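Local coordinates for halogenase PltM (Pseudomonas fluorescens, PDB 6BZN), which is a flavin-dependent halogenase that can chlorinate, brominate or iodinate phenolic compounds, at residues Leu338-Thr343 / Arg387-Ala392; Trp413-Arg418 / Glu497-His502. All coordinates share one frame; numbering follows the deposited sequence.

Contact 1: Leu338-Thr343 / Arg387-Ala392; sequences LLPQAT and RHCLNA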
loop_
_atom_site.group_PDB
_atom_site.type_symbol
_atom_site.label_atom_id
_atom_site.label_comp_id
_atom_site.label_asym_id
_atom_site.label_seq_id
_atom_site.Cartn_x
_atom_site.Cartn_y
_atom_site.Cartn_z
ATOM N N LEU A 338 12.488 7.497 9.639
ATOM C CA LEU A 338 11.990 7.413 8.280
ATOM C C LEU A 338 10.681 6.649 8.325
ATOM O O LEU A 338 10.625 5.536 8.845
ATOM C CB LEU A 338 12.963 6.661 7.370
ATOM C CG LEU A 338 14.191 7.389 6.829
ATOM C CD1 LEU A 338 14.940 8.164 7.879
ATOM C CD2 LEU A 338 15.095 6.411 6.098
ATOM N N LEU A 339 9.632 7.244 7.778
ATOM C CA LEU A 339 8.395 6.506 7.585
ATOM C C LEU A 339 8.570 5.473 6.458
ATOM O O LEU A 339 9.591 5.475 5.751
ATOM C CB LEU A 339 7.235 7.469 7.334
ATOM C CG LEU A 339 6.728 8.254 8.543
ATOM C CD1 LEU A 339 5.528 9.081 8.099
ATOM C CD2 LEU A 339 6.344 7.382 9.724
ATOM N N PRO A 340 7.595 4.553 6.300
ATOM C CA PRO A 340 7.835 3.436 5.369
ATOM C C PRO A 340 8.205 3.777 3.941
ATOM O O PRO A 340 9.150 3.185 3.439
ATOM C CB PRO A 340 6.530 2.654 5.432
ATOM C CG PRO A 340 6.140 2.824 6.861
ATOM C CD PRO A 340 6.429 4.274 7.154
ATOM N N GLN A 341 7.537 4.725 3.290
ATOM C CA GLN A 341 7.926 5.079 1.908
ATOM C C GLN A 341 9.381 5.545 1.778
ATOM O O GLN A 341 10.042 5.256 0.770
ATOM C CB GLN A 341 7.024 6.166 1.324
ATOM C CG GLN A 341 5.620 5.725 1.003
ATOM C CD GLN A 341 5.528 4.848 -0.245
ATOM O OE1 GLN A 341 5.045 3.716 -0.172
ATOM N NE2 GLN A 341 5.952 5.379 -1.399
ATOM N N ALA A 342 9.863 6.274 2.782
ATOM C CA ALA A 342 11.253 6.698 2.823
ATOM C C ALA A 342 12.222 5.536 3.120
ATOM O O ALA A 342 13.411 5.656 2.850
ATOM C CB ALA A 342 11.427 7.809 3.841
ATOM N N THR A 343 11.712 4.440 3.686
ATOM C CA THR A 343 12.509 3.291 4.121
ATOM C C THR A 343 12.592 2.194 3.086
ATOM O O THR A 343 13.681 1.683 2.784
ATOM C CB THR A 343 11.882 2.671 5.397
ATOM O OG1 THR A 343 11.776 3.686 6.396
ATOM C CG2 THR A 343 12.715 1.550 5.942
ATOM N N ARG A 387 11.635 -2.329 13.715
ATOM C CA ARG A 387 11.344 -3.748 13.607
ATOM C C ARG A 387 10.087 -3.991 12.772
ATOM O O ARG A 387 10.113 -4.798 11.853
ATOM C CB ARG A 387 11.220 -4.382 14.991
ATOM C CG ARG A 387 10.806 -5.845 14.967
ATOM C CD ARG A 387 10.930 -6.455 16.353
ATOM N NE ARG A 387 10.309 -7.782 16.434
ATOM C CZ ARG A 387 9.374 -8.165 17.309
ATOM N NH1 ARG A 387 8.892 -7.344 18.238
ATOM N NH2 ARG A 387 8.912 -9.418 17.261
ATOM N N HIS A 388 8.998 -3.291 13.082
ATOM C CA HIS A 388 7.803 -3.367 12.244
ATOM C C HIS A 388 8.105 -3.026 10.767
ATOM O O HIS A 388 7.782 -3.806 9.875
ATOM C CB HIS A 388 6.681 -2.464 12.756
ATOM C CG HIS A 388 5.619 -2.248 11.734
ATOM N ND1 HIS A 388 5.486 -1.066 11.037
ATOM C CD2 HIS A 388 4.730 -3.109 11.190
ATOM C CE1 HIS A 388 4.514 -1.190 10.154
ATOM N NE2 HIS A 388 4.048 -2.425 10.221
ATOM N N CYS A 389 8.748 -1.887 10.510
ATOM C CA CYS A 389 8.893 -1.415 9.128
ATOM C C CYS A 389 9.780 -2.330 8.293
ATOM O O CYS A 389 9.414 -2.716 7.165
ATOM C CB CYS A 389 9.412 0.017 9.069
ATOM S SG CYS A 389 9.374 0.646 7.371
ATOM N N LEU A 390 10.923 -2.717 8.854
ATOM C CA LEU A 390 11.852 -3.570 8.109
ATOM C C LEU A 390 11.252 -4.970 7.884
ATOM O O LEU A 390 11.394 -5.518 6.804
ATOM C CB LEU A 390 13.223 -3.669 8.779
ATOM C CG LEU A 390 14.015 -2.365 9.015
ATOM C CD1 LEU A 390 15.511 -2.660 9.161
ATOM C CD2 LEU A 390 13.790 -1.258 7.993
ATOM N N ASN A 391 10.568 -5.514 8.889
ATOM C CA ASN A 391 9.870 -6.801 8.724
ATOM C C ASN A 391 8.765 -6.705 7.684
ATOM O O ASN A 391 8.569 -7.638 6.903
ATOM C CB ASN A 391 9.264 -7.306 10.044
ATOM C CG ASN A 391 10.295 -7.795 11.036
ATOM O OD1 ASN A 391 11.480 -7.808 10.768
ATOM N ND2 ASN A 391 9.824 -8.207 12.216
ATOM N N ALA A 392 8.025 -5.598 7.689
ATOM C CA ALA A 392 6.951 -5.368 6.704
ATOM C C ALA A 392 7.449 -5.340 5.248
ATOM O O ALA A 392 6.856 -5.977 4.362
ATOM C CB ALA A 392 6.213 -4.092 7.032
#
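Pro340 and Thr343 meet Cys389 and Leu390 where a short helix, 340-343, packs on the long helix 383-406. The short helix follows an edge strand, 336-338, of the five-stranded parallel sheet of what is probably a Rossmann-type FAD-binding fold.

The contact is apolar, and one sulfur sits at its centre. With SG anti to the backbone N (chi1 -173°), Cys389 reaches between the two residues of the short helix. Cys389 SG lies 3.8 Å from Pro340 CA, 3.9 Å from Pro340 CG and 3.7 Å from Thr343 CG2. The same methyl of Thr343 also touches Leu390, whose CD2 comes within 3.6 Å of CG2, the two side chains crossing at about a right angle. The backbones come nearest at Pro340 and Cys389, whose CA atoms are 6.2 Å apart.

The polar groups of 338-343 bond within that segment or to residues outside the contact. Thr343 CG2 is anti to the backbone N, which aims the methyl at helix 383-406 and turns the hydroxyl back along its own helix; OG1 also bonds Asn331 ND2. Between Pro340 and Thr343, Gln341 belongs to an FAD site seen in this protein, though no flavin is bound here, and its carbonyl bonds Tyr326 OH of the same site. Thr343 OG1 donates to Leu339 O, the N-cap residue, at 2.9 Å, standing about 60° out of that carbonyl's plane.

Contact 2: Trp413-Arg418 / Glu497-His502; sequences WNVWHR and ELIKEH
Asn414 O, on the same turn as Val415 and Arg418, which receive Ile499, accepts from two side chains. His417 ND1 donates to Asn414 O at 2.8 Å, in the plane of the imidazole, and Arg418 NE to the same Asn414 O at 2.9 Å from well above the carbonyl plane. This is helix-on-helix packing, joining the long helix 410-441 to the C-terminal helix 488-502.

Arg418 holds Asn414 side-on. While NE serves the backbone oxygen, Arg418 NH2 reaches Asn414 OD1 at 2.8 Å along a fairly straight line (160°), and NE adds a longer bond to OD1. The chain bends at chi2 (134°), which carries the guanidinium away from Ile499 and leaves only the aliphatic base facing it. The far nitrogens also bond the carbonyls of Tyr511 and Asn516, so the C-terminal tail is tied to the same group. An alanine here removes the guanidinium, which is likely to leave Asn414 OD1 without these two donors and the C-terminal tail less firmly tied.

Across the interface a single methyl does the touching. Ile499 CD1 lies 3.9 Å from Arg418 CB and 4.0 Å from Val415 CG1, the Val415 and Ile499 side chains meeting at a slant. Its closest neighbour is a backbone atom, Val415 O, 3.6 Å from Ile499 CD1.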
loop_
_atom_site.group_PDB
_atom_site.type_symbol
_atom_site.label_atom_id
_atom_site.label_comp_id
_atom_site.label_asym_id
_atom_site.label_seq_id
_atom_site.Cartn_x
_atom_site.Cartn_y
_atom_site.Cartn_z
ATOM N N TRP A 413 -1.772 -19.431 -10.086
ATOM C CA TRP A 413 -2.226 -18.181 -9.477
ATOM C C TRP A 413 -3.419 -18.434 -8.552
ATOM O O TRP A 413 -3.460 -17.945 -7.425
ATOM C CB TRP A 413 -2.579 -17.099 -10.500
ATOM C CG TRP A 413 -3.076 -15.916 -9.796
ATOM C CD1 TRP A 413 -4.378 -15.542 -9.626
ATOM C CD2 TRP A 413 -2.293 -14.999 -9.041
ATOM N NE1 TRP A 413 -4.443 -14.426 -8.831
ATOM C CE2 TRP A 413 -3.176 -14.070 -8.463
ATOM C CE3 TRP A 413 -0.921 -14.860 -8.811
ATOM C CZ2 TRP A 413 -2.729 -13.004 -7.674
ATOM C CZ3 TRP A 413 -0.475 -13.807 -8.032
ATOM C CH2 TRP A 413 -1.378 -12.892 -7.463
ATOM N N ASN A 414 -4.390 -19.202 -9.038
ATOM C CA ASN A 414 -5.595 -19.472 -8.257
ATOM C C ASN A 414 -5.225 -20.101 -6.915
ATOM O O ASN A 414 -5.688 -19.638 -5.867
ATOM C CB ASN A 414 -6.561 -20.348 -9.088
ATOM C CG ASN A 414 -7.844 -20.692 -8.358
ATOM O OD1 ASN A 414 -8.227 -20.060 -7.379
ATOM N ND2 ASN A 414 -8.522 -21.732 -8.849
ATOM N N VAL A 415 -4.354 -21.116 -6.924
ATOM C CA VAL A 415 -3.935 -21.735 -5.670
ATOM C C VAL A 415 -3.165 -20.716 -4.810
ATOM O O VAL A 415 -3.457 -20.538 -3.623
ATOM C CB VAL A 415 -3.081 -23.007 -5.879
ATOM C CG1 VAL A 415 -2.726 -23.604 -4.539
ATOM C CG2 VAL A 415 -3.852 -24.058 -6.691
ATOM N N TRP A 416 -2.200 -20.043 -5.434
ATOM C CA TRP A 416 -1.351 -19.080 -4.719
ATOM C C TRP A 416 -2.125 -17.946 -4.035
ATOM O O TRP A 416 -1.802 -17.594 -2.898
ATOM C CB TRP A 416 -0.256 -18.503 -5.632
ATOM C CG TRP A 416 0.423 -17.317 -5.022
ATOM C CD1 TRP A 416 0.202 -16.016 -5.326
ATOM C CD2 TRP A 416 1.362 -17.327 -3.947
ATOM N NE1 TRP A 416 0.996 -15.204 -4.557
ATOM C CE2 TRP A 416 1.709 -15.986 -3.687
ATOM C CE3 TRP A 416 1.966 -18.340 -3.194
ATOM C CZ2 TRP A 416 2.630 -15.632 -2.706
ATOM C CZ3 TRP A 416 2.893 -17.988 -2.224
ATOM C CH2 TRP A 416 3.207 -16.636 -1.985
ATOM N N HIS A 417 -3.136 -17.391 -4.697
ATOM C CA HIS A 417 -3.821 -16.210 -4.153
ATOM C C HIS A 417 -4.470 -16.477 -2.796
ATOM O O HIS A 417 -4.615 -15.560 -2.006
ATOM C CB HIS A 417 -4.784 -15.563 -5.162
ATOM C CG HIS A 417 -6.230 -15.905 -4.978
ATOM N ND1 HIS A 417 -6.767 -17.111 -5.377
ATOM C CD2 HIS A 417 -7.266 -15.173 -4.503
ATOM C CE1 HIS A 417 -8.065 -17.118 -5.131
ATOM N NE2 HIS A 417 -8.394 -15.951 -4.606
ATOM N N ARG A 418 -4.793 -17.741 -2.513
ATOM C CA ARG A 418 -5.347 -18.135 -1.217
ATOM C C ARG A 418 -4.354 -18.010 -0.072
ATOM O O ARG A 418 -4.769 -17.862 1.064
ATOM C CB ARG A 418 -5.895 -19.572 -1.283
ATOM C CG ARG A 418 -7.048 -19.713 -2.266
ATOM C CD ARG A 418 -6.909 -20.929 -3.177
ATOM N NE ARG A 418 -7.848 -20.804 -4.287
ATOM C CZ ARG A 418 -9.158 -21.049 -4.228
ATOM N NH1 ARG A 418 -9.732 -21.520 -3.115
ATOM N NH2 ARG A 418 -9.911 -20.824 -5.295
ATOM N N GLU A 497 -1.600 -28.617 -0.955
ATOM C CA GLU A 497 -1.396 -29.496 0.209
ATOM C C GLU A 497 -1.017 -28.698 1.468
ATOM O O GLU A 497 -1.514 -28.988 2.566
ATOM C CB GLU A 497 -0.366 -30.585 -0.113
ATOM C CG GLU A 497 -0.815 -31.573 -1.197
ATOM C CD GLU A 497 -2.022 -32.418 -0.785
ATOM O OE1 GLU A 497 -2.093 -32.806 0.396
ATOM O OE2 GLU A 497 -2.913 -32.677 -1.635
ATOM N N LEU A 498 -0.170 -27.676 1.309
ATOM C CA LEU A 498 0.128 -26.749 2.409
ATOM C C LEU A 498 -1.131 -26.041 2.932
ATOM O O LEU A 498 -1.322 -25.933 4.146
ATOM C CB LEU A 498 1.191 -25.712 1.987
ATOM C CG LEU A 498 2.607 -26.263 1.767
ATOM C CD1 LEU A 498 3.528 -25.208 1.178
ATOM C CD2 LEU A 498 3.170 -26.817 3.071
ATOM N N ILE A 499 -1.992 -25.581 2.030
ATOM C CA ILE A 499 -3.227 -24.905 2.442
ATOM C C ILE A 499 -4.111 -25.886 3.249
ATOM O O ILE A 499 -4.602 -25.547 4.323
ATOM C CB ILE A 499 -3.991 -24.296 1.241
ATOM C CG1 ILE A 499 -3.168 -23.172 0.593
ATOM C CG2 ILE A 499 -5.353 -23.763 1.676
ATOM C CD1 ILE A 499 -3.638 -22.756 -0.786
ATOM N N LYS A 500 -4.278 -27.102 2.739
ATOM C CA LYS A 500 -5.041 -28.142 3.441
ATOM C C LYS A 500 -4.492 -28.447 4.835
ATOM O O LYS A 500 -5.250 -28.565 5.786
ATOM C CB LYS A 500 -5.112 -29.407 2.574
ATOM C CG LYS A 500 -6.108 -29.242 1.441
ATOM C CD LYS A 500 -5.776 -30.038 0.195
ATOM C CE LYS A 500 -5.958 -31.518 0.392
ATOM N NZ LYS A 500 -5.772 -32.215 -0.914
ATOM N N GLU A 501 -3.174 -28.539 4.939
ATOM C CA GLU A 501 -2.485 -28.771 6.205
ATOM C C GLU A 501 -2.767 -27.690 7.263
ATOM O O GLU A 501 -2.937 -28.005 8.438
ATOM C CB GLU A 501 -0.977 -28.872 5.946
ATOM C CG GLU A 501 -0.137 -29.214 7.168
ATOM C CD GLU A 501 1.350 -29.074 6.929
ATOM O OE1 GLU A 501 2.086 -29.073 7.932
ATOM O OE2 GLU A 501 1.786 -28.956 5.759
ATOM N N HIS A 502 -2.815 -26.428 6.839
ATOM C CA HIS A 502 -2.938 -25.294 7.764
ATOM C C HIS A 502 -4.351 -24.775 7.953
ATOM O O HIS A 502 -4.601 -23.977 8.848
ATOM C CB HIS A 502 -2.035 -24.154 7.279
ATOM C CG HIS A 502 -0.581 -24.464 7.423
ATOM N ND1 HIS A 502 0.119 -25.196 6.494
ATOM C CD2 HIS A 502 0.297 -24.162 8.405
ATOM C CE1 HIS A 502 1.376 -25.316 6.888
ATOM N NE2 HIS A 502 1.507 -24.700 8.049
#

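How the contacts relate
Contact 1 closes before contact 2 opens along the chain, and their centres lie 28 Å apart, with about 13 Å between nearest atoms. Successive helices connect them: helix 383-406 carries the second half of contact 1, and helix 410-441, next in the chain, the first half of contact 2. These two helices also pack on each other, since Trp413 and Trp416 rest on Cys402, Ser403 and Ala406. Contact 1 thus joins the helical part of the chain to the sheet-bearing, FAD-binding part beside residues that bind FAD in this protein, whereas contact 2, away from the flavin sites, fastens the last helix within the helical part itself.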